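Local coordinates for protein GH26C (Muricauda sp. MAR_2010_75, PDB 6Q78) that probably hydrolyses internal beta-1,4-mannosidic linkages of mannans as an endo-acting mannanase of glycoside hydrolase family 26, at residues Asp288-Tyr299 and Arg327-Gly337. Numbering follows the deposited sequence.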
# COMPACT_ATOMS: atom_id res chain seq x y z
N ASP A 288 10.49 -15.49 1.39
CA ASP A 288 10.78 -14.61 2.52
C ASP A 288 11.94 -13.66 2.23
O ASP A 288 12.04 -12.61 2.86
CB ASP A 288 11.14 -15.44 3.76
CG ASP A 288 9.96 -16.22 4.34
OD1 ASP A 288 8.79 -15.91 4.04
OD2 ASP A 288 10.22 -17.15 5.15
N ASP A 289 12.86 -14.03 1.33
CA ASP A 289 13.95 -13.13 0.95
C ASP A 289 13.49 -11.95 0.08
O ASP A 289 14.31 -11.08 -0.24
CB ASP A 289 15.03 -13.89 0.17
CG ASP A 289 15.74 -14.91 1.03
OD1 ASP A 289 16.38 -15.81 0.46
OD2 ASP A 289 15.64 -14.80 2.27
N PHE A 290 12.22 -11.89 -0.28
CA PHE A 290 11.74 -10.92 -1.26
C PHE A 290 10.59 -10.06 -0.76
O PHE A 290 10.18 -9.14 -1.47
CB PHE A 290 11.31 -11.67 -2.53
CG PHE A 290 12.44 -12.31 -3.25
CD1 PHE A 290 13.28 -11.55 -4.06
CD2 PHE A 290 12.74 -13.66 -3.05
CE1 PHE A 290 14.37 -12.14 -4.69
CE2 PHE A 290 13.82 -14.24 -3.71
CZ PHE A 290 14.64 -13.48 -4.51
N VAL A 291 10.09 -10.29 0.46
CA VAL A 291 8.90 -9.60 0.95
C VAL A 291 9.18 -9.13 2.37
O VAL A 291 9.65 -9.92 3.20
CB VAL A 291 7.68 -10.52 0.92
CG1 VAL A 291 6.51 -9.84 1.63
CG2 VAL A 291 7.30 -10.89 -0.51
N ASP A 292 8.85 -7.86 2.66
CA ASP A 292 8.92 -7.30 4.02
C ASP A 292 7.55 -7.21 4.68
O ASP A 292 7.42 -7.42 5.90
CB ASP A 292 9.47 -5.88 3.97
CG ASP A 292 10.95 -5.83 3.59
OD1 ASP A 292 11.77 -6.49 4.29
OD2 ASP A 292 11.27 -5.12 2.60
N ILE A 293 6.53 -6.83 3.90
CA ILE A 293 5.18 -6.61 4.39
C ILE A 293 4.26 -7.61 3.69
O ILE A 293 4.23 -7.67 2.45
CB ILE A 293 4.71 -5.17 4.17
CG1 ILE A 293 5.53 -4.25 5.10
CG2 ILE A 293 3.18 -5.08 4.41
CD1 ILE A 293 5.85 -2.86 4.57
N MET A 294 3.54 -8.39 4.47
CA MET A 294 2.52 -9.31 3.97
C MET A 294 1.20 -8.58 4.10
O MET A 294 0.72 -8.33 5.21
CB MET A 294 2.50 -10.60 4.79
CG MET A 294 3.62 -11.52 4.43
SD MET A 294 3.68 -12.92 5.54
CE MET A 294 4.44 -14.10 4.40
N GLY A 295 0.60 -8.24 2.96
CA GLY A 295 -0.65 -7.52 2.94
C GLY A 295 -1.77 -8.28 2.25
O GLY A 295 -1.61 -9.39 1.74
N MET A 296 -2.95 -7.67 2.30
CA MET A 296 -4.07 -8.05 1.46
C MET A 296 -4.96 -6.83 1.29
O MET A 296 -4.97 -5.94 2.16
CB MET A 296 -4.90 -9.21 2.04
CG MET A 296 -5.62 -8.78 3.32
SD MET A 296 -6.71 -10.08 3.96
CE MET A 296 -7.87 -10.29 2.57
N ASP A 297 -5.67 -6.78 0.17
CA ASP A 297 -6.70 -5.79 -0.07
C ASP A 297 -8.07 -6.44 0.16
O ASP A 297 -8.30 -7.60 -0.22
CB ASP A 297 -6.62 -5.23 -1.49
CG ASP A 297 -5.32 -4.48 -1.73
OD1 ASP A 297 -4.59 -4.28 -0.75
OD2 ASP A 297 -5.08 -4.06 -2.87
N ASN A 298 -8.98 -5.71 0.78
CA ASN A 298 -10.31 -6.28 0.99
C ASN A 298 -11.38 -5.19 0.99
O ASN A 298 -11.56 -4.50 2.01
CB ASN A 298 -10.36 -7.10 2.27
CG ASN A 298 -11.53 -8.09 2.28
OD1 ASN A 298 -12.45 -7.98 1.46
ND2 ASN A 298 -11.48 -9.08 3.20
N TYR A 299 -12.10 -5.09 -0.12
CA TYR A 299 -13.36 -4.36 -0.16
C TYR A 299 -14.56 -5.30 -0.18
O TYR A 299 -15.59 -4.99 0.42
CB TYR A 299 -13.44 -3.52 -1.45
CG TYR A 299 -12.29 -2.52 -1.60
CD1 TYR A 299 -11.08 -2.91 -2.19
CD2 TYR A 299 -12.41 -1.22 -1.11
CE1 TYR A 299 -10.04 -1.97 -2.35
CE2 TYR A 299 -11.39 -0.33 -1.21
CZ TYR A 299 -10.22 -0.70 -1.85
OH TYR A 299 -9.19 0.24 -1.97
N ARG A 327 7.01 -15.55 10.11
CA ARG A 327 8.10 -15.26 9.19
C ARG A 327 8.80 -13.94 9.51
O ARG A 327 9.69 -13.52 8.76
CB ARG A 327 7.61 -15.30 7.75
CG ARG A 327 7.25 -16.74 7.32
CD ARG A 327 6.17 -16.76 6.29
NE ARG A 327 5.79 -18.14 5.98
CZ ARG A 327 6.16 -18.79 4.88
NH1 ARG A 327 6.93 -18.20 3.99
NH2 ARG A 327 5.75 -20.04 4.68
N VAL A 328 8.46 -13.31 10.63
CA VAL A 328 9.02 -12.02 11.04
C VAL A 328 8.82 -10.97 9.95
O VAL A 328 9.77 -10.32 9.52
CB VAL A 328 10.48 -12.13 11.51
CG1 VAL A 328 10.86 -10.91 12.31
CG2 VAL A 328 10.67 -13.40 12.34
N LYS A 329 7.58 -10.83 9.49
CA LYS A 329 7.15 -9.81 8.54
C LYS A 329 6.20 -8.85 9.25
O LYS A 329 5.80 -9.08 10.39
CB LYS A 329 6.42 -10.44 7.34
CG LYS A 329 7.21 -11.53 6.59
CD LYS A 329 8.56 -11.02 6.19
CE LYS A 329 9.29 -12.05 5.33
NZ LYS A 329 10.70 -11.63 5.12
N ILE A 330 5.83 -7.78 8.55
CA ILE A 330 4.78 -6.87 9.02
C ILE A 330 3.51 -7.21 8.25
O ILE A 330 3.51 -7.25 7.01
CB ILE A 330 5.18 -5.42 8.72
CG1 ILE A 330 6.44 -5.05 9.52
CG2 ILE A 330 4.05 -4.43 9.06
CD1 ILE A 330 7.26 -3.97 8.79
N ALA A 331 2.40 -7.44 8.98
CA ALA A 331 1.14 -7.68 8.29
C ALA A 331 0.37 -6.37 8.09
O ALA A 331 0.56 -5.38 8.83
CB ALA A 331 0.28 -8.68 9.07
N SER A 332 -0.52 -6.35 7.08
CA SER A 332 -1.28 -5.13 6.80
C SER A 332 -2.52 -5.44 5.99
O SER A 332 -2.51 -6.35 5.16
CB SER A 332 -0.43 -4.08 6.04
OG SER A 332 -1.24 -3.04 5.47
N LEU A 333 -3.60 -4.69 6.26
CA LEU A 333 -4.72 -4.61 5.31
C LEU A 333 -4.39 -3.40 4.44
O LEU A 333 -4.68 -2.24 4.78
CB LEU A 333 -6.04 -4.46 6.07
CG LEU A 333 -7.31 -4.33 5.19
CD1 LEU A 333 -7.50 -5.61 4.34
CD2 LEU A 333 -8.54 -4.12 6.13
N THR A 334 -3.77 -3.65 3.29
CA THR A 334 -3.17 -2.58 2.50
C THR A 334 -4.18 -1.70 1.73
O THR A 334 -3.83 -0.58 1.36
CB THR A 334 -2.06 -3.12 1.56
OG1 THR A 334 -2.50 -4.33 0.93
CG2 THR A 334 -0.83 -3.45 2.33
N GLU A 335 -5.41 -2.16 1.51
CA GLU A 335 -6.47 -1.33 0.94
C GLU A 335 -7.76 -1.84 1.54
O GLU A 335 -7.97 -3.06 1.59
CB GLU A 335 -6.68 -1.51 -0.56
CG GLU A 335 -5.60 -0.87 -1.39
CD GLU A 335 -5.97 -0.82 -2.85
OE1 GLU A 335 -7.17 -0.68 -3.18
OE2 GLU A 335 -5.02 -0.90 -3.70
N THR A 336 -8.64 -0.91 1.93
CA THR A 336 -9.98 -1.28 2.35
C THR A 336 -10.87 -0.05 2.24
O THR A 336 -10.44 1.04 1.85
CB THR A 336 -9.98 -1.85 3.78
OG1 THR A 336 -11.23 -2.53 4.03
CG2 THR A 336 -9.74 -0.74 4.81
N GLY A 337 -12.15 -0.26 2.56
CA GLY A 337 -13.11 0.82 2.51
C GLY A 337 -14.46 0.32 2.05
O GLY A 337 -14.61 -0.78 1.50
O HOH W 1 11.79 -9.01 5.30
O HOH W 2 -16.63 -2.40 0.54
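The ammonium NZ of Lys329 donates to Asp288 O (2.8 Å) within the carbonyl plane, on a lone pair, and to Val291 O (2.8 Å) almost head-on; a water joins it to Asp292 OD1, which also accepts from Val58 N. A bend at chi2 (-53°) carries NZ to these carbonyls of the 288-292 loop, and a methionine in its place would probably leave both without their donor and the loop less firmly held. Arg327 crosses Asp288 at about a right angle, its NH1 meeting OD1 on the syn side in a salt bridge (3.0 Å); OD1 is also bonded to the Tyr285 hydroxyl. At the far end, Tyr299 OH donates to Glu335 OE1 (2.5 Å) from the anti side of the carboxylate, and OE1 lies at the ring edge, in plane, while Thr334 OG1 donates to Asp297 OD1 (2.7 Å). Two acceptors, Asp297 OD2 and Glu335 OE2, face each other at 3.3 Å, and Arg223 forms salt bridges to both. Strands 293-298 and 330-336 are parallel neighbours in the TIM barrel, joined through helix 306-327 as a beta-alpha-beta unit; Glu335, near the C-terminal end of its strand, also binds a Tris molecule, consistent with a pocket there. Backbone bonds such as Met294 N to Ile330 O zip the pair together. Ile293 CG1 packs on Ile330 CB, whereas Met294, facing the helix, lays SD against Lys329 CG and CE against Arg327 CD (3.7 Å).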